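Local coordinates for protein aminopeptidase (Aneurinibacillus sp. AM-1, PDB 5IB9) that probably cleaves residues from the amino terminus of peptides using a pair of zinc ions, and is captured here as a dimer with an aminopeptidase inhibitor, at residues G226-S231 and A238-S243; A271-L276 and W369-N374; K39-I44 and T202-I207. All coordinates share one frame; numbering follows the deposited sequence.

Overall arrangement
Interactions 1 and 2 supply most of the two-zinc site that holds the inhibitor, which Asp301 completes; their centres lie about 8 Å apart. Asp240 of interaction 1 and His371 and Glu273 of interaction 2 bind the same zinc ion, with Asp240 OD2 only 2.8 Å from Glu273 OE2. A second tie is a probable hydrogen bond of 2.9 Å from Glu273 N to Asp230 OD2. Interaction 3 lies farther off, its centre about 12 Å from that of interaction 1 and about 17 Å from that of interaction 2. His229 bridges the gap, its CB packing 3.6 Å from Ile44 CD1, while His204 carries a separate zinc ion on the dimer side.

Interaction 1 of 3, residues G226-S231 and A238-S243; sequences GSHHDS and ANDDAS. With ZN (zinc ion), chain C; ZN (zinc ion), chain B; BES (2-(3-amino-2-hydroxy-4-phenyl-butyrylamino)-4-methyl-pentanoic acid), chain H.
The imidazole of His228 has Asp241 CB over one face, 3.4 Å from the ring centroid and 16° off the normal, a CH-pi contact. At its edge lies Asp240 OD1; His228 NE2 and Asp240 OD1 both bind the same zinc ion, each at 2.0 Å, with Asp301 as its further protein ligand, and the Asp240 carboxylate stands nearly perpendicular to the ring, at 85°. Asp240 OD2 reaches the second zinc at 1.8 Å, which makes this carboxylate the bridge of the two-metal site. The inhibitor hydroxyl O2 also bridges the pair. A cis peptide joins Asp240 to Asp241, as in related M28 aminopeptidases, and sends the two carboxylates different ways. Asp241 CG lies anti to the backbone N (chi1 -170°), carrying OD2 to His228 N, a nearly straight 3.2 Å bond on the anti side, while CB stays over the ring and OD1 turns to Gly244. With an alanine here the carboxylate is gone, and His228 N and Gly244 would probably lose their partner. A water accepts from Asp241 N and donates to the carbonyls of His228 and Asp230. Strand 222-228 runs between the parallel strands 263-269 and 294-300, and helix 238-256 packs Ala238 and Ala242 against helix 15-25.

Interaction 2 of 3, residues A271-L276 and W369-N374; sequences AEENGL and WYHTPN. With ZN (zinc ion), chain B; BES (2-(3-amino-2-hydroxy-4-phenyl-butyrylamino)-4-methyl-pentanoic acid), chain H.
Glu273 and His371 meet at one metal of the two-zinc site of this M28 peptidase, each supplied by a loop at the end of a strand. Glu273 chelates the ion unevenly, OE2 at 2.1 Å and OE1 at 2.6 Å, its chain bent at chi2 (-67°) to bring both oxygens round to the metal. His371 gives NE2 at 2.0 Å, the same zinc being completed by Asp240 and by the inhibitor's hydroxyl O2 and carbonyl O3. The acid and the imidazole therefore touch through the zinc, without a direct hydrogen bond.

His371 is the third residue of a type II turn from Trp369 to Thr372, and its positive phi (69°) goes with that place. The turn is tied twice at Trp369 O, which accepts from Thr372 N and, at 2.7 Å, from Thr372 OG1, both from one face of the carbonyl. The same OG1 accepts from Asn374 N in an ST turn.

The Tyr370 ring lies between the His371 ring, with CG of the histidine over one face, and the inhibitor's phenyl group on the other, where Tyr370 CZ comes 3.4 Å from inhibitor C8. Tyr370 OH donates to inhibitor O3, a bond to be taken with caution because the place of that oxygen is less certain, and it has a weak bond to Arg345.

In the other loop, Glu272 O accepts from both Gly275 N and Leu276 N, reached from the same face of its plane. Glu272 OE1 sits 3.1 Å from inhibitor O2, beside the metals. Gly275 and Leu276 line the place of the inhibitor's leucine side chain: Gly275 N is 3.6 Å from its methyl C16, and Leu276 CD2 is 4.0 Å from its other methyl, C15.

Interaction 3 of 3, residues K39-I44 and T202-I207; sequences KAVRYI and TSHNVI. With ZN (zinc ion), chain G.
Val41 and Ile44 of helix 35-50 pack on Val206 and His204 of strand 187-210, with the two short segments nearly parallel, their axes 11° apart in direction and 8.9 Å apart at closest approach. This is helix-on-sheet packing in the alpha/beta fold of the peptidase domain, the strand lying between strands 55-66 and 263-269. His204 and Val206, two apart on the strand, point at the helix while Asn205 points away; Val41 and Ile44 answer from one side of the helix.

The contact is apolar. Val41 turns CG1 anti to its backbone N (chi1 161°), which sets that methyl against Val206 CG2 at 3.8 Å and leaves CG2 to reach His204 CB at 4.0 Å, crossing that side chain at about a right angle. Ile44 CG2 meets the other methyl of Val206, CG1, at 4.0 Å. Thr268 of strand 263-269 touches Ile44 and Val206, and His229, in the loop after strand 222-228, touches Val41 and Ile44.

The imidazole of His204 reaches a zinc ion that also binds waters and Glu288 of the second subunit, consistent with a part in holding the dimer; His204 NE2 lies 2.0 Å from the metal.

Interaction 1 of 3, residues G226-S231 and A238-S243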
loop_
_atom_site.group_PDB
_atom_site.type_symbol
_atom_site.label_atom_id
_atom_site.label_comp_id
_atom_site.label_asym_id
_atom_site.label_seq_id
_atom_site.Cartn_x
_atom_site.Cartn_y
_atom_site.Cartn_z
ATOM N N GLY A 226 -9.475 1.232 -18.615
ATOM C CA GLY A 226 -9.140 0.074 -17.736
ATOM C C GLY A 226 -10.196 -1.065 -17.825
ATOM O O GLY A 226 -11.342 -0.867 -18.238
ATOM N N SER A 227 -9.750 -2.200 -17.313
ATOM C CA SER A 227 -10.576 -3.422 -17.109
ATOM C C SER A 227 -9.801 -4.230 -16.129
ATOM O O SER A 227 -8.673 -3.887 -15.758
ATOM C CB SER A 227 -10.821 -4.189 -18.446
ATOM O OG SER A 227 -9.521 -4.394 -19.064
ATOM N N HIS A 228 -10.372 -5.335 -15.652
ATOM C CA HIS A 228 -9.627 -6.263 -14.763
ATOM C C HIS A 228 -9.537 -7.659 -15.362
ATOM O O HIS A 228 -10.474 -8.113 -16.050
ATOM C CB HIS A 228 -10.237 -6.326 -13.304
ATOM C CG HIS A 228 -11.630 -6.937 -13.197
ATOM N ND1 HIS A 228 -11.810 -8.291 -12.873
ATOM C CD2 HIS A 228 -12.826 -6.347 -13.180
ATOM C CE1 HIS A 228 -13.149 -8.486 -12.763
ATOM N NE2 HIS A 228 -13.768 -7.340 -12.969
ATOM N N HIS A 229 -8.388 -8.276 -15.127
ATOM C CA HIS A 229 -8.126 -9.592 -15.753
ATOM C C HIS A 229 -8.280 -10.815 -14.887
ATOM O O HIS A 229 -8.125 -11.882 -15.413
ATOM C CB HIS A 229 -6.734 -9.590 -16.467
ATOM C CG HIS A 229 -5.593 -9.129 -15.600
ATOM N ND1 HIS A 229 -5.172 -9.619 -14.386
ATOM C CD2 HIS A 229 -4.791 -8.071 -15.889
ATOM C CE1 HIS A 229 -4.129 -8.874 -13.945
ATOM N NE2 HIS A 229 -3.886 -7.962 -14.889
ATOM N N ASP A 230 -8.670 -10.594 -13.640
ATOM C CA ASP A 230 -8.977 -11.750 -12.755
ATOM C C ASP A 230 -10.488 -12.003 -12.731
ATOM O O ASP A 230 -11.308 -11.138 -13.103
ATOM C CB ASP A 230 -8.522 -11.463 -11.334
ATOM C CG ASP A 230 -9.220 -10.305 -10.654
ATOM O OD1 ASP A 230 -9.409 -9.191 -11.254
ATOM O OD2 ASP A 230 -9.623 -10.486 -9.484
ATOM N N SER A 231 -10.771 -13.263 -12.313
ATOM C CA SER A 231 -12.208 -13.603 -12.112
ATOM C C SER A 231 -12.353 -14.307 -10.786
ATOM O O SER A 231 -11.380 -14.587 -10.128
ATOM C CB SER A 231 -12.748 -14.481 -13.263
ATOM O OG SER A 231 -12.143 -15.770 -13.196
ATOM N N ALA A 238 -15.945 -15.002 -18.557
ATOM C CA ALA A 238 -15.950 -14.524 -19.906
ATOM C C ALA A 238 -16.485 -13.116 -19.926
ATOM O O ALA A 238 -15.940 -12.254 -20.654
ATOM C CB ALA A 238 -16.813 -15.398 -20.873
ATOM N N ASN A 239 -17.575 -12.885 -19.185
ATOM C CA ASN A 239 -18.067 -11.496 -19.182
ATOM C C ASN A 239 -17.434 -10.675 -18.077
ATOM O O ASN A 239 -17.203 -9.443 -18.321
ATOM C CB ASN A 239 -19.624 -11.444 -19.108
ATOM C CG ASN A 239 -20.096 -10.082 -19.570
ATOM O OD1 ASN A 239 -19.614 -9.571 -20.589
ATOM N ND2 ASN A 239 -21.013 -9.511 -18.810
ATOM N N ASP A 240 -17.233 -11.279 -16.900
ATOM C CA ASP A 240 -16.675 -10.601 -15.730
ATOM C C ASP A 240 -15.248 -11.118 -15.578
ATOM O O ASP A 240 -15.056 -12.071 -14.824
ATOM C CB ASP A 240 -17.511 -10.889 -14.399
ATOM C CG ASP A 240 -17.139 -10.045 -13.243
ATOM O OD1 ASP A 240 -16.246 -9.047 -13.593
ATOM O OD2 ASP A 240 -17.410 -10.145 -11.961
ATOM N N ASP A 241 -14.162 -10.566 -16.184
ATOM C CA ASP A 241 -14.218 -9.355 -16.972
ATOM C C ASP A 241 -13.334 -9.563 -18.169
ATOM O O ASP A 241 -12.713 -8.610 -18.661
ATOM C CB ASP A 241 -13.801 -8.111 -16.171
ATOM C CG ASP A 241 -14.101 -6.848 -16.967
ATOM O OD1 ASP A 241 -14.945 -6.778 -17.883
ATOM O OD2 ASP A 241 -13.373 -5.790 -16.626
ATOM N N ALA A 242 -13.343 -10.795 -18.771
ATOM C CA ALA A 242 -12.687 -10.867 -20.091
ATOM C C ALA A 242 -13.244 -9.962 -21.144
ATOM O O ALA A 242 -12.487 -9.473 -22.015
ATOM C CB ALA A 242 -12.576 -12.344 -20.622
ATOM N N SER A 243 -14.549 -9.684 -21.092
ATOM C CA SER A 243 -15.152 -8.770 -21.984
ATOM C C SER A 243 -14.459 -7.414 -21.957
ATOM O O SER A 243 -14.121 -6.882 -23.001
ATOM C CB SER A 243 -16.669 -8.628 -21.668
ATOM O OG SER A 243 -16.877 -7.967 -20.438
HETATM ZN ZN ZN C . -15.790 -7.229 -12.858
HETATM ZN ZN ZN B . -16.769 -9.593 -10.422
HETATM N N2 BES H . -18.110 -6.391 -12.144
HETATM C C1 BES H . -18.242 -6.497 -10.691
HETATM C C6 BES H . -18.980 -5.259 -10.188
HETATM C C7 BES H . -20.461 -5.111 -10.520
HETATM C C8 BES H . -21.362 -6.205 -10.527
HETATM C C12 BES H . -20.944 -3.812 -10.793
HETATM C C9 BES H . -22.727 -5.981 -10.807
HETATM C C11 BES H . -22.319 -3.588 -11.081
HETATM C C10 BES H . -23.198 -4.683 -11.091
HETATM C C2 BES H . -16.856 -6.622 -10.047
HETATM O O2 BES H . -16.250 -7.607 -10.883
HETATM C C3 BES H . -17.098 -7.172 -8.683
HETATM O O3 BES H . -17.551 -8.308 -8.597
HETATM N N1 BES H . -16.899 -6.387 -7.681
HETATM C C4 BES H . -17.205 -6.862 -6.328
HETATM C C13 BES H . -16.837 -5.678 -5.451
HETATM C C14 BES H . -15.352 -5.302 -5.483
HETATM C C15 BES H . -15.222 -4.199 -4.441
HETATM C C16 BES H . -14.386 -6.464 -5.239
HETATM C C5 BES H . -18.693 -7.075 -6.081
HETATM O O1 BES H . -19.050 -7.782 -5.093
HETATM O O4 BES H . -19.567 -6.567 -6.807
HETATM O O HOH W 1 -11.344 -10.639 -15.808
#

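Interaction 2 of 3, residues A271-L276 and W369-N374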
loop_
_atom_site.group_PDB
_atom_site.type_symbol
_atom_site.label_atom_id
_atom_site.label_comp_id
_atom_site.label_asym_id
_atom_site.label_seq_id
_atom_site.Cartn_x
_atom_site.Cartn_y
_atom_site.Cartn_z
ATOM N N ALA A 271 -6.409 -8.593 -9.356
ATOM C CA ALA A 271 -6.985 -8.659 -7.976
ATOM C C ALA A 271 -8.091 -7.723 -7.802
ATOM O O ALA A 271 -8.311 -7.182 -6.743
ATOM C CB ALA A 271 -5.856 -8.546 -6.878
ATOM N N GLU A 272 -8.902 -7.439 -8.818
ATOM C CA GLU A 272 -10.106 -6.624 -8.701
ATOM C C GLU A 272 -11.118 -7.286 -7.740
ATOM O O GLU A 272 -11.724 -6.578 -6.917
ATOM C CB GLU A 272 -10.724 -6.286 -10.079
ATOM C CG GLU A 272 -11.864 -5.260 -10.002
ATOM C CD GLU A 272 -13.248 -5.927 -9.824
ATOM O OE1 GLU A 272 -13.374 -7.179 -9.849
ATOM O OE2 GLU A 272 -14.147 -5.078 -9.639
ATOM N N GLU A 273 -11.215 -8.598 -7.888
ATOM C CA GLU A 273 -12.324 -9.285 -7.159
ATOM C C GLU A 273 -11.984 -9.390 -5.682
ATOM O O GLU A 273 -12.922 -9.644 -4.877
ATOM C CB GLU A 273 -12.477 -10.645 -7.769
ATOM C CG GLU A 273 -12.955 -10.742 -9.269
ATOM C CD GLU A 273 -14.405 -10.278 -9.507
ATOM O OE1 GLU A 273 -15.033 -9.759 -8.529
ATOM O OE2 GLU A 273 -14.854 -10.414 -10.738
ATOM N N ASN A 274 -10.747 -9.153 -5.331
ATOM C CA ASN A 274 -10.261 -9.138 -3.968
ATOM C C ASN A 274 -10.410 -7.822 -3.249
ATOM O O ASN A 274 -9.867 -7.655 -2.146
ATOM C CB ASN A 274 -8.715 -9.512 -3.935
ATOM C CG ASN A 274 -8.416 -10.829 -4.649
ATOM O OD1 ASN A 274 -8.317 -11.902 -4.014
ATOM N ND2 ASN A 274 -8.441 -10.787 -5.968
ATOM N N GLY A 275 -11.045 -6.811 -3.867
ATOM C CA GLY A 275 -11.170 -5.520 -3.298
ATOM C C GLY A 275 -10.389 -4.431 -4.040
ATOM O O GLY A 275 -9.902 -3.483 -3.453
ATOM N N LEU A 276 -10.396 -4.505 -5.368
ATOM C CA LEU A 276 -9.787 -3.451 -6.214
ATOM C C LEU A 276 -8.310 -3.353 -5.975
ATOM O O LEU A 276 -7.804 -2.224 -6.007
ATOM C CB LEU A 276 -10.533 -2.078 -6.088
ATOM C CG LEU A 276 -12.061 -2.194 -6.050
ATOM C CD1 LEU A 276 -12.567 -0.748 -5.932
ATOM C CD2 LEU A 276 -12.672 -2.897 -7.229
ATOM N N TRP A 369 -25.580 -14.917 -14.729
ATOM C CA TRP A 369 -24.381 -15.791 -14.771
ATOM C C TRP A 369 -23.171 -15.179 -14.056
ATOM O O TRP A 369 -22.167 -15.862 -13.833
ATOM C CB TRP A 369 -24.019 -16.117 -16.206
ATOM C CG TRP A 369 -25.189 -16.333 -17.102
ATOM C CD1 TRP A 369 -25.428 -15.730 -18.285
ATOM C CD2 TRP A 369 -26.294 -17.225 -16.853
ATOM N NE1 TRP A 369 -26.590 -16.204 -18.850
ATOM C CE2 TRP A 369 -27.153 -17.103 -17.966
ATOM C CE3 TRP A 369 -26.593 -18.120 -15.813
ATOM C CZ2 TRP A 369 -28.348 -17.833 -18.085
ATOM C CZ3 TRP A 369 -27.814 -18.831 -15.898
ATOM C CH2 TRP A 369 -28.661 -18.667 -17.052
ATOM N N TYR A 370 -23.339 -13.931 -13.605
ATOM C CA TYR A 370 -22.360 -13.196 -12.901
ATOM C C TYR A 370 -21.775 -13.973 -11.681
ATOM O O TYR A 370 -22.540 -14.404 -10.857
ATOM C CB TYR A 370 -23.170 -11.960 -12.454
ATOM C CG TYR A 370 -22.479 -11.097 -11.463
ATOM C CD1 TYR A 370 -21.269 -10.555 -11.754
ATOM C CD2 TYR A 370 -23.076 -10.792 -10.244
ATOM C CE1 TYR A 370 -20.606 -9.736 -10.841
ATOM C CE2 TYR A 370 -22.432 -9.975 -9.323
ATOM C CZ TYR A 370 -21.178 -9.473 -9.634
ATOM O OH TYR A 370 -20.527 -8.653 -8.719
ATOM N N HIS A 371 -20.458 -14.198 -11.596
ATOM C CA HIS A 371 -19.792 -14.847 -10.492
ATOM C C HIS A 371 -20.132 -16.335 -10.386
ATOM O O HIS A 371 -19.862 -16.915 -9.361
ATOM C CB HIS A 371 -19.952 -14.099 -9.185
ATOM C CG HIS A 371 -19.138 -12.818 -9.121
ATOM N ND1 HIS A 371 -19.053 -12.059 -7.983
ATOM C CD2 HIS A 371 -18.446 -12.157 -10.090
ATOM C CE1 HIS A 371 -18.281 -10.982 -8.238
ATOM N NE2 HIS A 371 -17.942 -11.014 -9.514
ATOM N N THR A 372 -20.559 -16.895 -11.475
ATOM C CA THR A 372 -20.931 -18.372 -11.549
ATOM C C THR A 372 -20.127 -19.119 -12.554
ATOM O O THR A 372 -19.594 -18.551 -13.529
ATOM C CB THR A 372 -22.465 -18.591 -11.918
ATOM O OG1 THR A 372 -22.652 -18.484 -13.311
ATOM C CG2 THR A 372 -23.400 -17.681 -11.127
ATOM N N PRO A 373 -20.139 -20.473 -12.470
ATOM C CA PRO A 373 -19.576 -21.261 -13.542
ATOM C C PRO A 373 -20.180 -21.087 -14.945
ATOM O O PRO A 373 -19.617 -21.534 -15.930
ATOM C CB PRO A 373 -19.740 -22.733 -13.025
ATOM C CG PRO A 373 -19.986 -22.594 -11.590
ATOM C CD PRO A 373 -20.619 -21.271 -11.300
ATOM N N ASN A 374 -21.342 -20.414 -15.020
ATOM C CA ASN A 374 -22.038 -20.196 -16.257
ATOM C C ASN A 374 -21.641 -18.863 -16.890
ATOM O O ASN A 374 -22.127 -18.518 -17.952
ATOM C CB ASN A 374 -23.549 -20.201 -15.975
ATOM C CG ASN A 374 -24.038 -21.621 -15.592
ATOM O OD1 ASN A 374 -24.663 -21.808 -14.580
ATOM N ND2 ASN A 374 -23.652 -22.604 -16.394
HETATM ZN ZN ZN B . -16.769 -9.593 -10.422
HETATM N N2 BES H . -18.110 -6.391 -12.144
HETATM C C1 BES H . -18.242 -6.497 -10.691
HETATM C C6 BES H . -18.980 -5.259 -10.188
HETATM C C7 BES H . -20.461 -5.111 -10.520
HETATM C C8 BES H . -21.362 -6.205 -10.527
HETATM C C12 BES H . -20.944 -3.812 -10.793
HETATM C C9 BES H . -22.727 -5.981 -10.807
HETATM C C11 BES H . -22.319 -3.588 -11.081
HETATM C C10 BES H . -23.198 -4.683 -11.091
HETATM C C2 BES H . -16.856 -6.622 -10.047
HETATM O O2 BES H . -16.250 -7.607 -10.883
HETATM C C3 BES H . -17.098 -7.172 -8.683
HETATM O O3 BES H . -17.551 -8.308 -8.597
HETATM N N1 BES H . -16.899 -6.387 -7.681
HETATM C C4 BES H . -17.205 -6.862 -6.328
HETATM C C13 BES H . -16.837 -5.678 -5.451
HETATM C C14 BES H . -15.352 -5.302 -5.483
HETATM C C15 BES H . -15.222 -4.199 -4.441
HETATM C C16 BES H . -14.386 -6.464 -5.239
HETATM C C5 BES H . -18.693 -7.075 -6.081
HETATM O O1 BES H . -19.050 -7.782 -5.093
HETATM O O4 BES H . -19.567 -6.567 -6.807
#

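Interaction 3 of 3, residues K39-I44 and T202-I207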
loop_
_atom_site.group_PDB
_atom_site.type_symbol
_atom_site.label_atom_id
_atom_site.label_comp_id
_atom_site.label_asym_id
_atom_site.label_seq_id
_atom_site.Cartn_x
_atom_site.Cartn_y
_atom_site.Cartn_z
ATOM N N LYS A 39 -0.911 -16.404 -16.543
ATOM C CA LYS A 39 -1.039 -16.633 -17.931
ATOM C C LYS A 39 -1.779 -15.510 -18.689
ATOM O O LYS A 39 -1.460 -15.133 -19.835
ATOM C CB LYS A 39 -1.774 -17.994 -18.082
ATOM C CG LYS A 39 -2.196 -18.239 -19.504
ATOM C CD LYS A 39 -3.273 -19.450 -19.669
ATOM C CE LYS A 39 -2.667 -20.622 -19.012
ATOM N NZ LYS A 39 -3.738 -21.715 -18.871
ATOM N N ALA A 40 -2.810 -14.990 -18.040
ATOM C CA ALA A 40 -3.574 -13.891 -18.646
ATOM C C ALA A 40 -2.685 -12.613 -18.815
ATOM O O ALA A 40 -2.739 -11.907 -19.817
ATOM C CB ALA A 40 -4.840 -13.558 -17.801
ATOM N N VAL A 41 -1.971 -12.337 -17.704
ATOM C CA VAL A 41 -1.020 -11.188 -17.731
ATOM C C VAL A 41 -0.064 -11.321 -18.918
ATOM O O VAL A 41 0.129 -10.357 -19.677
ATOM C CB VAL A 41 -0.280 -11.115 -16.383
ATOM C CG1 VAL A 41 0.999 -10.291 -16.542
ATOM C CG2 VAL A 41 -1.224 -10.626 -15.347
ATOM N N ARG A 42 0.518 -12.542 -19.113
ATOM C CA ARG A 42 1.410 -12.700 -20.216
ATOM C C ARG A 42 0.730 -12.522 -21.531
ATOM O O ARG A 42 1.290 -11.981 -22.518
ATOM C CB ARG A 42 2.045 -14.092 -20.132
ATOM C CG ARG A 42 3.077 -14.188 -19.024
ATOM C CD ARG A 42 4.406 -13.871 -19.666
ATOM N NE ARG A 42 4.657 -12.487 -19.341
ATOM C CZ ARG A 42 5.117 -12.087 -18.165
ATOM N NH1 ARG A 42 5.325 -13.003 -17.234
ATOM N NH2 ARG A 42 5.374 -10.771 -17.953
ATOM N N TYR A 43 -0.492 -13.065 -21.675
ATOM C CA TYR A 43 -1.236 -12.980 -22.906
ATOM C C TYR A 43 -1.530 -11.538 -23.254
ATOM O O TYR A 43 -1.385 -11.088 -24.432
ATOM C CB TYR A 43 -2.507 -13.823 -22.762
ATOM C CG TYR A 43 -3.394 -13.754 -24.003
ATOM C CD1 TYR A 43 -3.220 -14.608 -25.100
ATOM C CD2 TYR A 43 -4.449 -12.779 -24.084
ATOM C CE1 TYR A 43 -4.073 -14.542 -26.257
ATOM C CE2 TYR A 43 -5.278 -12.680 -25.206
ATOM C CZ TYR A 43 -5.130 -13.634 -26.244
ATOM O OH TYR A 43 -5.980 -13.571 -27.331
ATOM N N ILE A 44 -2.080 -10.822 -22.226
ATOM C CA ILE A 44 -2.417 -9.374 -22.361
ATOM C C ILE A 44 -1.191 -8.564 -22.787
ATOM O O ILE A 44 -1.267 -7.810 -23.792
ATOM C CB ILE A 44 -3.122 -8.872 -21.119
ATOM C CG1 ILE A 44 -4.478 -9.620 -21.072
ATOM C CG2 ILE A 44 -3.356 -7.323 -21.233
ATOM C CD1 ILE A 44 -5.106 -9.555 -19.672
ATOM N N THR A 202 1.093 -12.905 -5.238
ATOM C CA THR A 202 1.505 -11.747 -6.054
ATOM C C THR A 202 0.597 -11.725 -7.288
ATOM O O THR A 202 0.354 -12.742 -7.956
ATOM C CB THR A 202 2.933 -12.006 -6.608
ATOM O OG1 THR A 202 3.815 -12.118 -5.479
ATOM C CG2 THR A 202 3.430 -10.806 -7.430
ATOM N N SER A 203 0.040 -10.579 -7.513
ATOM C CA SER A 203 -0.683 -10.320 -8.755
ATOM C C SER A 203 -0.013 -9.158 -9.539
ATOM O O SER A 203 1.111 -8.712 -9.179
ATOM C CB SER A 203 -2.161 -10.005 -8.385
ATOM O OG SER A 203 -3.031 -9.748 -9.507
ATOM N N HIS A 204 -0.630 -8.771 -10.630
ATOM C CA HIS A 204 -0.012 -7.772 -11.521
ATOM C C HIS A 204 -1.043 -6.923 -12.206
ATOM O O HIS A 204 -2.162 -7.368 -12.466
ATOM C CB HIS A 204 0.729 -8.488 -12.641
ATOM C CG HIS A 204 1.713 -9.534 -12.204
ATOM N ND1 HIS A 204 1.365 -10.813 -11.787
ATOM C CD2 HIS A 204 3.050 -9.431 -12.028
ATOM C CE1 HIS A 204 2.460 -11.436 -11.352
ATOM N NE2 HIS A 204 3.494 -10.649 -11.566
ATOM N N ASN A 205 -0.609 -5.692 -12.599
ATOM C CA ASN A 205 -1.326 -4.855 -13.569
ATOM C C ASN A 205 -0.498 -4.822 -14.843
ATOM O O ASN A 205 0.720 -4.804 -14.781
ATOM C CB ASN A 205 -1.497 -3.421 -13.034
ATOM C CG ASN A 205 -2.151 -3.415 -11.676
ATOM O OD1 ASN A 205 -3.191 -4.039 -11.513
ATOM N ND2 ASN A 205 -1.701 -2.546 -10.810
ATOM N N VAL A 206 -1.175 -4.740 -15.973
ATOM C CA VAL A 206 -0.500 -4.667 -17.295
ATOM C C VAL A 206 -0.851 -3.309 -17.867
ATOM O O VAL A 206 -2.013 -2.945 -17.992
ATOM C CB VAL A 206 -0.988 -5.767 -18.256
ATOM C CG1 VAL A 206 -0.159 -5.544 -19.564
ATOM C CG2 VAL A 206 -0.741 -7.143 -17.663
ATOM N N ILE A 207 0.207 -2.522 -18.180
ATOM C CA ILE A 207 -0.017 -1.110 -18.524
ATOM C C ILE A 207 0.626 -0.803 -19.906
ATOM O O ILE A 207 1.840 -0.999 -20.095
ATOM C CB ILE A 207 0.628 -0.174 -17.525
ATOM C CG1 ILE A 207 0.061 -0.398 -16.127
ATOM C CG2 ILE A 207 0.417 1.332 -17.937
ATOM C CD1 ILE A 207 1.147 -0.713 -15.152
HETATM ZN ZN ZN G . 5.420 -11.244 -11.386
HETATM O O HOH W 2 6.033 -12.481 -12.757
HETATM O O HOH W 3 6.168 -11.976 -9.715
HETATM O O HOH W 4 5.323 -12.853 -9.466
HETATM O O HOH W 5 5.417 -13.323 -11.265
#